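Local atomic coordinates of uncharacterized protein (Acinetobacter baumannii, PDB entry 4PUX), a protein that is of unknown function but folds as a beta-barrel of the DUF3237 family, related by clan to the allene oxide cyclase-like barrels. Residues W27-T32 and R38-I43; D63-I66 and L72-I75; E13-F18 and Y133-Q138; I122-E127 and V152-Y157. All blocks are in the same frame, centred on the assembly; numbering follows the deposited sequence.

Interaction 1 of 4, residues W27-T32 and R38-I43; sequences WELGTT and RRIIPI. With EDO (1,2-ethanediol), chain C.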
loop_
_atom_site.group_PDB
_atom_site.type_symbol
_atom_site.label_atom_id
_atom_site.label_comp_id
_atom_site.label_asym_id
_atom_site.label_seq_id
_atom_site.Cartn_x
_atom_site.Cartn_y
_atom_site.Cartn_z
ATOM N N TRP A 27 -9.455 -8.502 12.301
ATOM C CA TRP A 27 -10.542 -8.088 13.181
ATOM C C TRP A 27 -11.636 -7.383 12.344
ATOM O O TRP A 27 -11.404 -6.316 11.769
ATOM C CB TRP A 27 -10.060 -7.216 14.337
ATOM C CG TRP A 27 -9.335 -7.917 15.454
ATOM C CD1 TRP A 27 -9.891 -8.816 16.383
ATOM C CD2 TRP A 27 -7.962 -7.832 15.767
ATOM N NE1 TRP A 27 -8.938 -9.223 17.262
ATOM C CE2 TRP A 27 -7.744 -8.640 16.917
ATOM C CE3 TRP A 27 -6.894 -7.085 15.257
ATOM C CZ2 TRP A 27 -6.493 -8.752 17.532
ATOM C CZ3 TRP A 27 -5.634 -7.233 15.855
ATOM C CH2 TRP A 27 -5.461 -8.025 16.998
ATOM N N GLU A 28 -12.780 -8.042 12.239
ATOM C CA GLU A 28 -13.947 -7.570 11.484
ATOM C C GLU A 28 -14.883 -6.853 12.437
ATOM O O GLU A 28 -15.609 -7.492 13.184
ATOM C CB GLU A 28 -14.653 -8.762 10.828
ATOM C CG GLU A 28 -13.779 -9.587 9.868
ATOM C CD GLU A 28 -13.570 -8.927 8.510
ATOM O OE1 GLU A 28 -14.074 -7.788 8.289
ATOM O OE2 GLU A 28 -12.911 -9.559 7.644
ATOM N N LEU A 29 -14.770 -5.535 12.510
ATOM C CA LEU A 29 -15.584 -4.747 13.465
ATOM C C LEU A 29 -16.996 -4.448 13.002
ATOM O O LEU A 29 -17.809 -3.952 13.817
ATOM C CB LEU A 29 -14.878 -3.430 13.862
ATOM C CG LEU A 29 -13.922 -3.590 15.046
ATOM C CD1 LEU A 29 -12.724 -4.464 14.737
ATOM C CD2 LEU A 29 -13.431 -2.249 15.479
ATOM N N GLY A 30 -17.331 -4.781 11.746
ATOM C CA GLY A 30 -18.674 -4.490 11.221
ATOM C C GLY A 30 -18.855 -3.034 10.899
ATOM O O GLY A 30 -17.898 -2.270 10.794
ATOM N N THR A 31 -20.114 -2.646 10.681
ATOM C CA THR A 31 -20.448 -1.329 10.236
ATOM C C THR A 31 -20.438 -0.367 11.410
ATOM O O THR A 31 -21.384 -0.319 12.200
ATOM C CB THR A 31 -21.833 -1.356 9.519
ATOM O OG1 THR A 31 -21.786 -2.283 8.422
ATOM C CG2 THR A 31 -22.193 0.004 8.993
ATOM N N THR A 32 -19.349 0.382 11.555
ATOM C CA THR A 32 -19.164 1.260 12.720
ATOM C C THR A 32 -19.650 2.700 12.498
ATOM O O THR A 32 -19.591 3.517 13.415
ATOM C CB THR A 32 -17.659 1.302 13.151
ATOM O OG1 THR A 32 -16.899 1.839 12.055
ATOM C CG2 THR A 32 -17.114 -0.100 13.516
ATOM N N ARG A 38 -15.468 -1.433 9.230
ATOM C CA ARG A 38 -14.117 -1.261 9.767
ATOM C C ARG A 38 -13.434 -2.629 9.882
ATOM O O ARG A 38 -13.967 -3.529 10.509
ATOM C CB ARG A 38 -14.171 -0.574 11.142
ATOM C CG ARG A 38 -12.821 -0.519 11.819
ATOM C CD ARG A 38 -11.828 0.374 11.074
ATOM N NE ARG A 38 -12.169 1.803 11.132
ATOM C CZ ARG A 38 -11.465 2.757 10.552
ATOM N NH1 ARG A 38 -10.435 2.431 9.769
ATOM N NH2 ARG A 38 -11.750 4.031 10.776
ATOM N N ARG A 39 -12.275 -2.762 9.261
ATOM C CA ARG A 39 -11.470 -3.987 9.267
ATOM C C ARG A 39 -10.046 -3.609 9.722
ATOM O O ARG A 39 -9.435 -2.689 9.151
ATOM C CB ARG A 39 -11.407 -4.626 7.854
ATOM C CG ARG A 39 -12.775 -4.785 7.203
ATOM C CD ARG A 39 -12.672 -5.459 5.854
ATOM N NE ARG A 39 -12.297 -6.857 5.965
ATOM C CZ ARG A 39 -11.290 -7.453 5.324
ATOM N NH1 ARG A 39 -10.535 -6.806 4.447
ATOM N NH2 ARG A 39 -11.091 -8.745 5.513
ATOM N N ILE A 40 -9.524 -4.285 10.748
ATOM C CA ILE A 40 -8.160 -4.023 11.263
ATOM C C ILE A 40 -7.341 -5.243 10.912
ATOM O O ILE A 40 -7.583 -6.349 11.403
ATOM C CB ILE A 40 -8.153 -3.682 12.764
ATOM C CG1 ILE A 40 -9.057 -2.469 13.047
ATOM C CG2 ILE A 40 -6.708 -3.489 13.272
ATOM C CD1 ILE A 40 -9.256 -2.156 14.527
ATOM N N ILE A 41 -6.471 -5.052 9.932
ATOM C CA ILE A 41 -5.716 -6.119 9.257
ATOM C C ILE A 41 -4.223 -6.068 9.696
ATOM O O ILE A 41 -3.475 -5.164 9.261
ATOM C CB ILE A 41 -5.802 -5.939 7.727
ATOM C CG1 ILE A 41 -7.256 -5.837 7.246
ATOM C CG2 ILE A 41 -5.002 -7.044 6.992
ATOM C CD1 ILE A 41 -7.425 -5.261 5.877
ATOM N N PRO A 42 -3.827 -6.894 10.670
ATOM C CA PRO A 42 -2.430 -6.869 11.142
ATOM C C PRO A 42 -1.372 -7.100 10.080
ATOM O O PRO A 42 -1.512 -7.971 9.234
ATOM C CB PRO A 42 -2.388 -7.967 12.206
ATOM C CG PRO A 42 -3.761 -8.085 12.685
ATOM C CD PRO A 42 -4.584 -7.933 11.397
ATOM N N ILE A 43 -0.324 -6.285 10.163
ATOM C CA ILE A 43 0.880 -6.451 9.350
ATOM C C ILE A 43 1.938 -7.175 10.191
ATOM O O ILE A 43 2.397 -6.653 11.194
ATOM C CB ILE A 43 1.406 -5.082 8.826
ATOM C CG1 ILE A 43 0.372 -4.519 7.815
ATOM C CG2 ILE A 43 2.849 -5.220 8.262
ATOM C CD1 ILE A 43 0.555 -3.057 7.523
HETATM C C1 EDO C . -8.295 5.431 9.693
HETATM O O1 EDO C . -9.589 5.221 9.182
HETATM C C2 EDO C . -8.311 6.331 10.923
HETATM O O2 EDO C . -8.941 5.710 12.002
HETATM O O HOH W 1 -16.019 -5.778 9.383
#
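Glu28 and Arg39 face each other as a non-hydrogen-bonded antiparallel pair and are joined by a side-on salt bridge. Arg39 NE donates to Glu28 OE1 at 3.1 Å and Arg39 NH2 to Glu28 OE2 at 2.9 Å, each oxygen being met on its syn side. The carboxylate is tilted 29° against the guanidinium plane; both oxygens lie near that plane, while the donors sit out of the carboxylate's own. Glu28 bends at chi2 (-77°), which swings its carboxylate over to the neighbouring strand. A water bonded to Glu28 OE1, Gly30 N and Arg38 O ties this carboxylate to the backbone.

On the other face, Trp27 packs on Ile40 and lies, through CZ3, 3.8 Å from Pro42 CG. Leu29 CB and CD2 lie alongside Arg38 CG. The end of Arg38 turns away, and both of its terminal nitrogens donate to O1 of an ethanediol, probably from the crystallisation liquor. Trp27 and Ile40 form a hydrogen-bonded pair, with Ile40 N 2.9 Å from Trp27 O.

This surface hairpin joins strands 27-33 and 36-49. Strand 54-67 continues the sheet beyond 36-49, where Arg39 NH1 bonds Gln65 OE1 and Arg38 packs on Trp64 and Ile66.

Interaction 2 of 4, residues D63-I66 and L72-I75; sequences DWQI and LAII
Ile75 packs its CD1 methyl against the polar ends of Asp63 and Gln65, 3.6 Å from Asp63 OD2 and equally far from Gln65 NE2, and this is the buried, close-packed side of the hairpin. The CB bond of Ile75 leaves the partner strand, but CG1 lies beside the backbone N (chi1 -53°) and a second bend at chi2 returns the methyl to it. Asp63 crosses the isoleucine at about a right angle, whereas Gln65 runs alongside it. The extended Gln65 chain also passes Ala73, with Gln65 CD 3.9 Å from Ala73 CB. The buried polar ends have partners: Asp63 OD1 accepts from the backbone N of Asp76, Gln65 OE1 accepts from Arg39 NH1, and a weak bond links Gln65 NE2 to Asp63 OD2.

The other face is more loosely filled. Ile66 and Ile74 form a hydrogen-bonded antiparallel pair and are partly exposed; their side chains come no closer than 4.5 Å, between Ile66 CB and Ile74 CB. Their backbones hold more firmly, Ile74 N donating to Ile66 O at 2.8 Å and Ile66 N to Ile74 O at 3.2 Å. Next to this pair, a water donates to both Trp64 O and Ile74 O and so bridges the two strands.

The hairpin joins strands 54-67 and 73-83 within the curled sheet. Strand 36-49 flanks 54-67, with Trp64 resting on Ile40, and strand 88-99 flanks 73-83, where Ile75 touches Thr93 and Leu72 touches Tyr96.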
loop_
_atom_site.group_PDB
_atom_site.type_symbol
_atom_site.label_atom_id
_atom_site.label_comp_id
_atom_site.label_asym_id
_atom_site.label_seq_id
_atom_site.Cartn_x
_atom_site.Cartn_y
_atom_site.Cartn_z
ATOM N N ASP A 63 -3.315 -2.322 8.641
ATOM C CA ASP A 63 -4.210 -1.499 7.812
ATOM C C ASP A 63 -5.520 -1.323 8.576
ATOM O O ASP A 63 -6.225 -2.325 8.869
ATOM C CB ASP A 63 -4.444 -2.142 6.430
ATOM C CG ASP A 63 -5.315 -1.306 5.495
ATOM O OD1 ASP A 63 -5.695 -0.183 5.847
ATOM O OD2 ASP A 63 -5.544 -1.794 4.342
ATOM N N TRP A 64 -5.812 -0.078 8.953
ATOM C CA TRP A 64 -7.114 0.302 9.526
ATOM C C TRP A 64 -8.040 0.703 8.347
ATOM O O TRP A 64 -8.044 1.853 7.929
ATOM C CB TRP A 64 -6.948 1.445 10.541
ATOM C CG TRP A 64 -6.346 1.022 11.864
ATOM C CD1 TRP A 64 -7.076 0.719 13.007
ATOM C CD2 TRP A 64 -4.965 0.765 12.210
ATOM N NE1 TRP A 64 -6.239 0.360 14.015
ATOM C CE2 TRP A 64 -4.948 0.356 13.572
ATOM C CE3 TRP A 64 -3.751 0.893 11.534
ATOM C CZ2 TRP A 64 -3.759 0.069 14.267
ATOM C CZ3 TRP A 64 -2.548 0.630 12.247
ATOM C CH2 TRP A 64 -2.569 0.253 13.585
ATOM N N GLN A 65 -8.719 -0.298 7.777
ATOM C CA GLN A 65 -9.434 -0.177 6.527
ATOM C C GLN A 65 -10.908 0.088 6.731
ATOM O O GLN A 65 -11.484 -0.329 7.751
ATOM C CB GLN A 65 -9.252 -1.527 5.760
ATOM C CG GLN A 65 -9.748 -1.564 4.350
ATOM C CD GLN A 65 -9.449 -2.890 3.666
ATOM O OE1 GLN A 65 -10.254 -3.834 3.730
ATOM N NE2 GLN A 65 -8.250 -2.994 3.065
ATOM N N ILE A 66 -11.512 0.758 5.746
ATOM C CA ILE A 66 -12.966 0.963 5.676
ATOM C C ILE A 66 -13.410 0.438 4.308
ATOM O O ILE A 66 -12.806 0.780 3.291
ATOM C CB ILE A 66 -13.386 2.446 5.800
ATOM C CG1 ILE A 66 -12.919 3.044 7.134
ATOM C CG2 ILE A 66 -14.931 2.609 5.650
ATOM C CD1 ILE A 66 -12.917 4.556 7.141
ATOM N N LEU A 72 -15.640 -0.272 -2.390
ATOM C CA LEU A 72 -14.431 0.520 -2.304
ATOM C C LEU A 72 -13.802 0.274 -0.942
ATOM O O LEU A 72 -14.452 0.460 0.089
ATOM C CB LEU A 72 -14.743 1.995 -2.434
ATOM C CG LEU A 72 -13.559 2.956 -2.221
ATOM C CD1 LEU A 72 -12.438 2.773 -3.263
ATOM C CD2 LEU A 72 -14.050 4.377 -2.213
ATOM N N ALA A 73 -12.530 -0.109 -0.939
ATOM C CA ALA A 73 -11.720 -0.131 0.288
ATOM C C ALA A 73 -10.821 1.104 0.354
ATOM O O ALA A 73 -10.144 1.443 -0.608
ATOM C CB ALA A 73 -10.858 -1.382 0.363
ATOM N N ILE A 74 -10.823 1.745 1.521
ATOM C CA ILE A 74 -9.992 2.908 1.809
ATOM C C ILE A 74 -8.877 2.401 2.733
ATOM O O ILE A 74 -9.171 1.851 3.827
ATOM C CB ILE A 74 -10.802 4.005 2.527
ATOM C CG1 ILE A 74 -12.058 4.345 1.705
ATOM C CG2 ILE A 74 -9.955 5.270 2.748
ATOM C CD1 ILE A 74 -12.996 5.296 2.390
ATOM N N ILE A 75 -7.622 2.569 2.300
ATOM C CA ILE A 75 -6.441 2.035 2.985
ATOM C C ILE A 75 -5.856 3.124 3.880
ATOM O O ILE A 75 -5.683 4.270 3.447
ATOM C CB ILE A 75 -5.370 1.651 1.908
ATOM C CG1 ILE A 75 -5.894 0.704 0.788
ATOM C CG2 ILE A 75 -4.081 1.191 2.534
ATOM C CD1 ILE A 75 -6.501 -0.447 1.187
HETATM O O HOH W 2 -9.270 3.526 6.069
#

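Interaction 3 of 4, residues E13-F18 and Y133-Q138; sequences EPLAKF and YSWLNQ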
loop_
_atom_site.group_PDB
_atom_site.type_symbol
_atom_site.label_atom_id
_atom_site.label_comp_id
_atom_site.label_asym_id
_atom_site.label_seq_id
_atom_site.Cartn_x
_atom_site.Cartn_y
_atom_site.Cartn_z
ATOM N N GLU A 13 10.704 7.225 -10.196
ATOM C CA GLU A 13 11.959 6.490 -10.035
ATOM C C GLU A 13 11.667 5.251 -9.174
ATOM O O GLU A 13 11.187 5.388 -8.030
ATOM C CB GLU A 13 13.018 7.377 -9.364
ATOM C CG GLU A 13 14.371 6.695 -9.174
ATOM C CD GLU A 13 15.428 7.592 -8.519
ATOM O OE1 GLU A 13 15.081 8.597 -7.885
ATOM O OE2 GLU A 13 16.616 7.258 -8.630
ATOM N N PRO A 14 11.932 4.034 -9.704
ATOM C CA PRO A 14 11.715 2.839 -8.828
ATOM C C PRO A 14 12.484 2.936 -7.497
ATOM O O PRO A 14 13.657 3.346 -7.480
ATOM C CB PRO A 14 12.240 1.671 -9.685
ATOM C CG PRO A 14 12.121 2.192 -11.106
ATOM C CD PRO A 14 12.400 3.648 -11.046
ATOM N N LEU A 15 11.783 2.663 -6.408
ATOM C CA LEU A 15 12.329 2.665 -5.062
ATOM C C LEU A 15 12.643 1.232 -4.585
ATOM O O LEU A 15 13.806 0.875 -4.299
ATOM C CB LEU A 15 11.359 3.385 -4.085
ATOM C CG LEU A 15 11.874 3.423 -2.631
ATOM C CD1 LEU A 15 13.222 4.159 -2.499
ATOM C CD2 LEU A 15 10.830 4.071 -1.727
ATOM N N ALA A 16 11.604 0.422 -4.465
ATOM C CA ALA A 16 11.724 -1.000 -4.105
ATOM C C ALA A 16 10.438 -1.742 -4.347
ATOM O O ALA A 16 9.354 -1.136 -4.381
ATOM C CB ALA A 16 12.113 -1.137 -2.582
ATOM N N LYS A 17 10.565 -3.053 -4.495
ATOM C CA LYS A 17 9.423 -3.980 -4.512
ATOM C C LYS A 17 9.184 -4.482 -3.093
ATOM O O LYS A 17 10.084 -5.015 -2.456
ATOM C CB LYS A 17 9.653 -5.162 -5.444
ATOM C CG LYS A 17 8.465 -6.166 -5.439
ATOM C CD LYS A 17 8.681 -7.282 -6.505
ATOM C CE LYS A 17 7.415 -8.087 -6.773
ATOM N NZ LYS A 17 7.368 -8.565 -8.196
ATOM N N PHE A 18 7.981 -4.237 -2.594
ATOM C CA PHE A 18 7.521 -4.628 -1.264
ATOM C C PHE A 18 6.639 -5.869 -1.328
ATOM O O PHE A 18 5.734 -5.968 -2.197
ATOM C CB PHE A 18 6.701 -3.498 -0.606
ATOM C CG PHE A 18 7.531 -2.322 -0.097
ATOM C CD1 PHE A 18 8.144 -1.425 -0.986
ATOM C CD2 PHE A 18 7.699 -2.109 1.278
ATOM C CE1 PHE A 18 8.892 -0.331 -0.524
ATOM C CE2 PHE A 18 8.466 -1.007 1.743
ATOM C CZ PHE A 18 9.078 -0.142 0.836
ATOM N N TYR A 133 18.981 7.430 4.639
ATOM C CA TYR A 133 17.614 7.305 4.157
ATOM C C TYR A 133 16.736 8.509 4.414
ATOM O O TYR A 133 15.562 8.522 3.980
ATOM C CB TYR A 133 16.963 6.032 4.766
ATOM C CG TYR A 133 17.790 4.771 4.505
ATOM C CD1 TYR A 133 17.803 4.174 3.239
ATOM C CD2 TYR A 133 18.613 4.235 5.490
ATOM C CE1 TYR A 133 18.578 3.043 2.971
ATOM C CE2 TYR A 133 19.394 3.077 5.228
ATOM C CZ TYR A 133 19.357 2.495 3.972
ATOM O OH TYR A 133 20.133 1.370 3.679
ATOM N N SER A 134 17.318 9.583 4.969
ATOM C CA SER A 134 16.504 10.742 5.363
ATOM C C SER A 134 15.923 11.539 4.170
ATOM O O SER A 134 14.963 12.304 4.346
ATOM C CB SER A 134 17.268 11.661 6.317
ATOM O OG SER A 134 18.401 12.186 5.702
ATOM N N TRP A 135 16.457 11.338 2.970
ATOM C CA TRP A 135 15.831 11.913 1.770
ATOM C C TRP A 135 14.369 11.524 1.650
ATOM O O TRP A 135 13.534 12.287 1.127
ATOM C CB TRP A 135 16.611 11.532 0.487
ATOM C CG TRP A 135 16.518 10.089 0.081
ATOM C CD1 TRP A 135 17.154 9.018 0.672
ATOM C CD2 TRP A 135 15.851 9.574 -1.062
ATOM N NE1 TRP A 135 16.863 7.853 -0.011
ATOM C CE2 TRP A 135 16.048 8.166 -1.067
ATOM C CE3 TRP A 135 15.051 10.149 -2.055
ATOM C CZ2 TRP A 135 15.532 7.339 -2.071
ATOM C CZ3 TRP A 135 14.545 9.335 -3.058
ATOM C CH2 TRP A 135 14.783 7.942 -3.057
ATOM N N LEU A 136 14.013 10.323 2.126
ATOM C CA LEU A 136 12.639 9.873 2.067
ATOM C C LEU A 136 11.666 10.654 2.952
ATOM O O LEU A 136 10.458 10.655 2.671
ATOM C CB LEU A 136 12.551 8.388 2.394
ATOM C CG LEU A 136 13.275 7.418 1.449
ATOM C CD1 LEU A 136 13.299 6.006 2.056
ATOM C CD2 LEU A 136 12.574 7.448 0.111
ATOM N N ASN A 137 12.205 11.384 3.948
ATOM C CA ASN A 137 11.403 12.262 4.795
ATOM C C ASN A 137 10.783 13.435 4.023
ATOM O O ASN A 137 9.812 14.058 4.493
ATOM C CB ASN A 137 12.250 12.879 5.916
ATOM C CG ASN A 137 12.755 11.867 6.946
ATOM O OD1 ASN A 137 12.198 10.778 7.150
ATOM N ND2 ASN A 137 13.851 12.218 7.591
ATOM N N GLN A 138 11.343 13.754 2.869
ATOM C CA GLN A 138 10.930 14.944 2.113
ATOM C C GLN A 138 10.739 14.709 0.621
ATOM O O GLN A 138 10.878 15.635 -0.190
ATOM C CB GLN A 138 11.925 16.100 2.360
ATOM C CG GLN A 138 13.375 15.746 1.965
ATOM C CD GLN A 138 14.300 16.938 2.095
ATOM O OE1 GLN A 138 14.109 17.775 2.973
ATOM N NE2 GLN A 138 15.300 17.016 1.245
#
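Leu15 meets Trp135 and Leu136 through its two methyl groups, its CG held anti to the backbone N (chi1 180°) and its branch sent across to the loop. In Trp135 the indole takes the less common position between the backbone N and the carbonyl carbon (chi1 70°), which brings its six-membered ring to the leucine. Leu15 CD1 lies 4.0 Å from Trp135 CZ2 and almost as near CH2, approaching the ring obliquely, and the two side chains run antiparallel, overlapping near their ends. The second branch, Leu15 CD2, reaches Leu136 CD2 at 4.2 Å. That same Leu136 methyl sits 3.6 Å above the plane of the Trp135 indole, displaced from the ring centre to its margin, so the two neighbours on the loop also pack on each other.

Residues 134-137 form a short 3-10 turn in the connection between strands 118-127 and 141-147; Leu136 N bonds to Tyr133 O and Asn137 N to Ser134 O. Facing it, strand 12-21 is interrupted by a classic beta bulge, in which Leu15 and Ala16 both stand opposite Ala156 of strand 151-159. The psi of -64° at Leu15, far from strand values, is in keeping with the first position of such a bulge, and its side chain points at the turn.

No hydrogen bond joins the two segments, and the contact is purely apolar, with both leucines buried and the indole partly exposed. Phe126 of strand 118-127 touches Leu15 and Leu136 alike, and Leu53 also packs on Leu15. Asn137 OD1 accepts from the backbone N of Thr128, tying the turn to the end of that strand.

Interaction 4 of 4, residues I122-E127 and V152-Y157; sequences ITMQFE and VIYDAY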
loop_
_atom_site.group_PDB
_atom_site.type_symbol
_atom_site.label_atom_id
_atom_site.label_comp_id
_atom_site.label_asym_id
_atom_site.label_seq_id
_atom_site.Cartn_x
_atom_site.Cartn_y
_atom_site.Cartn_z
ATOM N N ILE A 122 -1.551 3.398 -3.945
ATOM C CA ILE A 122 -1.295 4.044 -2.672
ATOM C C ILE A 122 -0.327 5.235 -2.782
ATOM O O ILE A 122 0.487 5.315 -3.721
ATOM C CB ILE A 122 -0.723 3.032 -1.627
ATOM C CG1 ILE A 122 0.565 2.353 -2.142
ATOM C CG2 ILE A 122 -1.771 1.982 -1.287
ATOM C CD1 ILE A 122 1.319 1.544 -1.087
ATOM N N THR A 123 -0.393 6.103 -1.771
ATOM C CA THR A 123 0.647 7.113 -1.469
ATOM C C THR A 123 1.415 6.662 -0.220
ATOM O O THR A 123 0.866 5.899 0.613
ATOM C CB THR A 123 0.061 8.520 -1.249
ATOM O OG1 THR A 123 -0.810 8.517 -0.110
ATOM C CG2 THR A 123 -0.714 8.975 -2.469
HETATM N N MSE A 124 2.653 7.113 -0.102
HETATM C CA MSE A 124 3.560 6.649 0.935
HETATM C C MSE A 124 4.232 7.851 1.633
HETATM O O MSE A 124 4.721 8.745 0.962
HETATM C CB MSE A 124 4.660 5.751 0.309
HETATM C CG MSE A 124 4.124 4.588 -0.498
HETATM SE SE MSE A 124 5.504 3.570 -1.395
HETATM C CE MSE A 124 6.366 2.677 0.082
ATOM N N GLN A 125 4.358 7.767 2.967
ATOM C CA GLN A 125 5.016 8.782 3.796
ATOM C C GLN A 125 6.003 8.083 4.733
ATOM O O GLN A 125 5.629 7.094 5.416
ATOM C CB GLN A 125 3.979 9.534 4.624
ATOM C CG GLN A 125 4.544 10.611 5.491
ATOM C CD GLN A 125 3.468 11.372 6.234
ATOM O OE1 GLN A 125 2.249 11.180 6.024
ATOM N NE2 GLN A 125 3.896 12.235 7.088
ATOM N N PHE A 126 7.233 8.546 4.738
ATOM C CA PHE A 126 8.333 7.939 5.514
ATOM C C PHE A 126 8.836 8.835 6.635
ATOM O O PHE A 126 8.905 10.050 6.468
ATOM C CB PHE A 126 9.506 7.664 4.597
ATOM C CG PHE A 126 9.189 6.849 3.369
ATOM C CD1 PHE A 126 8.831 7.477 2.165
ATOM C CD2 PHE A 126 9.316 5.448 3.383
ATOM C CE1 PHE A 126 8.621 6.706 0.990
ATOM C CE2 PHE A 126 9.088 4.690 2.230
ATOM C CZ PHE A 126 8.699 5.329 1.031
ATOM N N GLU A 127 9.410 8.227 7.690
ATOM C CA GLU A 127 10.075 8.951 8.788
ATOM C C GLU A 127 11.261 8.139 9.262
ATOM O O GLU A 127 11.080 7.002 9.691
ATOM C CB GLU A 127 9.218 9.195 10.023
ATOM C CG GLU A 127 8.275 10.271 10.006
ATOM C CD GLU A 127 7.678 10.571 11.418
ATOM O OE1 GLU A 127 8.361 10.400 12.514
ATOM O OE2 GLU A 127 6.564 11.098 11.393
ATOM N N VAL A 152 0.110 -8.532 0.479
ATOM C CA VAL A 152 0.043 -7.491 -0.548
ATOM C C VAL A 152 1.455 -7.295 -1.133
ATOM O O VAL A 152 2.446 -7.156 -0.392
ATOM C CB VAL A 152 -0.459 -6.146 0.030
ATOM C CG1 VAL A 152 -0.368 -5.016 -1.024
ATOM C CG2 VAL A 152 -1.887 -6.297 0.519
ATOM N N ILE A 153 1.541 -7.335 -2.447
ATOM C CA ILE A 153 2.773 -7.072 -3.194
ATOM C C ILE A 153 2.613 -5.725 -3.885
ATOM O O ILE A 153 1.570 -5.475 -4.527
ATOM C CB ILE A 153 2.990 -8.120 -4.338
ATOM C CG1 ILE A 153 2.842 -9.555 -3.819
ATOM C CG2 ILE A 153 4.353 -7.894 -5.040
ATOM C CD1 ILE A 153 3.837 -9.941 -2.807
ATOM N N TYR A 154 3.602 -4.849 -3.789
ATOM C CA TYR A 154 3.541 -3.581 -4.524
ATOM C C TYR A 154 4.889 -3.053 -4.952
ATOM O O TYR A 154 5.923 -3.338 -4.321
ATOM C CB TYR A 154 2.766 -2.524 -3.726
ATOM C CG TYR A 154 3.378 -1.983 -2.409
ATOM C CD1 TYR A 154 4.287 -0.880 -2.418
ATOM C CD2 TYR A 154 2.966 -2.463 -1.187
ATOM C CE1 TYR A 154 4.755 -0.294 -1.250
ATOM C CE2 TYR A 154 3.421 -1.906 -0.011
ATOM C CZ TYR A 154 4.308 -0.809 -0.038
ATOM O OH TYR A 154 4.753 -0.271 1.161
ATOM N N ASP A 155 4.888 -2.366 -6.073
ATOM C CA ASP A 155 6.053 -1.650 -6.583
ATOM C C ASP A 155 5.982 -0.183 -6.109
ATOM O O ASP A 155 4.991 0.516 -6.384
ATOM C CB ASP A 155 6.073 -1.673 -8.119
ATOM C CG ASP A 155 6.270 -3.058 -8.703
ATOM O OD1 ASP A 155 6.902 -3.925 -8.063
ATOM O OD2 ASP A 155 5.796 -3.276 -9.828
ATOM N N ALA A 156 6.968 0.233 -5.339
ATOM C CA ALA A 156 7.099 1.605 -4.851
ATOM C C ALA A 156 7.983 2.454 -5.759
ATOM O O ALA A 156 9.018 1.967 -6.255
ATOM C CB ALA A 156 7.661 1.612 -3.454
ATOM N N TYR A 157 7.583 3.711 -5.932
ATOM C CA TYR A 157 8.295 4.723 -6.736
ATOM C C TYR A 157 8.353 6.049 -5.978
ATOM O O TYR A 157 7.384 6.413 -5.295
ATOM C CB TYR A 157 7.575 4.984 -8.066
ATOM C CG TYR A 157 7.316 3.743 -8.908
ATOM C CD1 TYR A 157 6.229 2.897 -8.647
ATOM C CD2 TYR A 157 8.148 3.427 -10.006
ATOM C CE1 TYR A 157 6.002 1.784 -9.409
ATOM C CE2 TYR A 157 7.908 2.304 -10.774
ATOM C CZ TYR A 157 6.837 1.498 -10.487
ATOM O OH TYR A 157 6.588 0.394 -11.271
#
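A Met-aromatic contact and a CH-pi contact inside the beta-barrel join strands 118-127 and 151-159. These strands are not paired with each other: strand 141-147 lies between them in the sheet, and their short axes pass 8.7 Å apart at an angle of 58°. The contact is therefore made by side chains alone, with four buried residues meeting in the interior.

Strand 118-127 approaches Tyr154 in two ways. Over one face stands Ile122, whose CD1 lies 3.9 Å from the ring centroid and only 10° off the ring normal, so the methyl sits nearly above the middle of the ring. CG1 of Ile122 is placed between the backbone N and the carbonyl carbon (chi1 57°), and the chain then runs out to meet the ring at about a right angle. At the edge of the ring and in its plane comes the methyl of Met124, a selenomethionine in the crystal, with CE 3.6 Å from Tyr154 CE1. The selenium itself is 5.2 Å from the ring centroid and oblique to it. The bend at chi3 of Met124 turns CE toward the phenol.

The hydroxyl of Tyr154 is hydrogen-bonded to that of Tyr79, a link that anchors the polar end of the ring in these apolar surroundings. Phe18 of strand 12-21 stacks on the same ring, and Leu91 and Ala145 also touch Tyr154. Met124 also touches the next inward-facing residue of strand 151-159, where its SE rests 3.6 Å from Ala156 CB.

Overall arrangement
All four interactions involve one curled antiparallel sheet; in interaction 3 a loop segment packs against it. Interactions 1 and 2 follow each other along the chain as successive hairpins, their centres 9 Å apart, and they touch because strands 36-49 and 54-67 are neighbours, with Arg39 O bonded to Gln65 N. Interactions 3 and 4 are also 9 Å apart; their segments alternate along the chain. Interaction 3 closes a loop of 114 residues that contains interactions 1 and 2, and its centre is 29 Å from that of interaction 1. The pairing of strands 12-21 and 151-159 brings the chain's two ends together, consistent with closure of the barrel, with interactions 3 and 4 packed beside it.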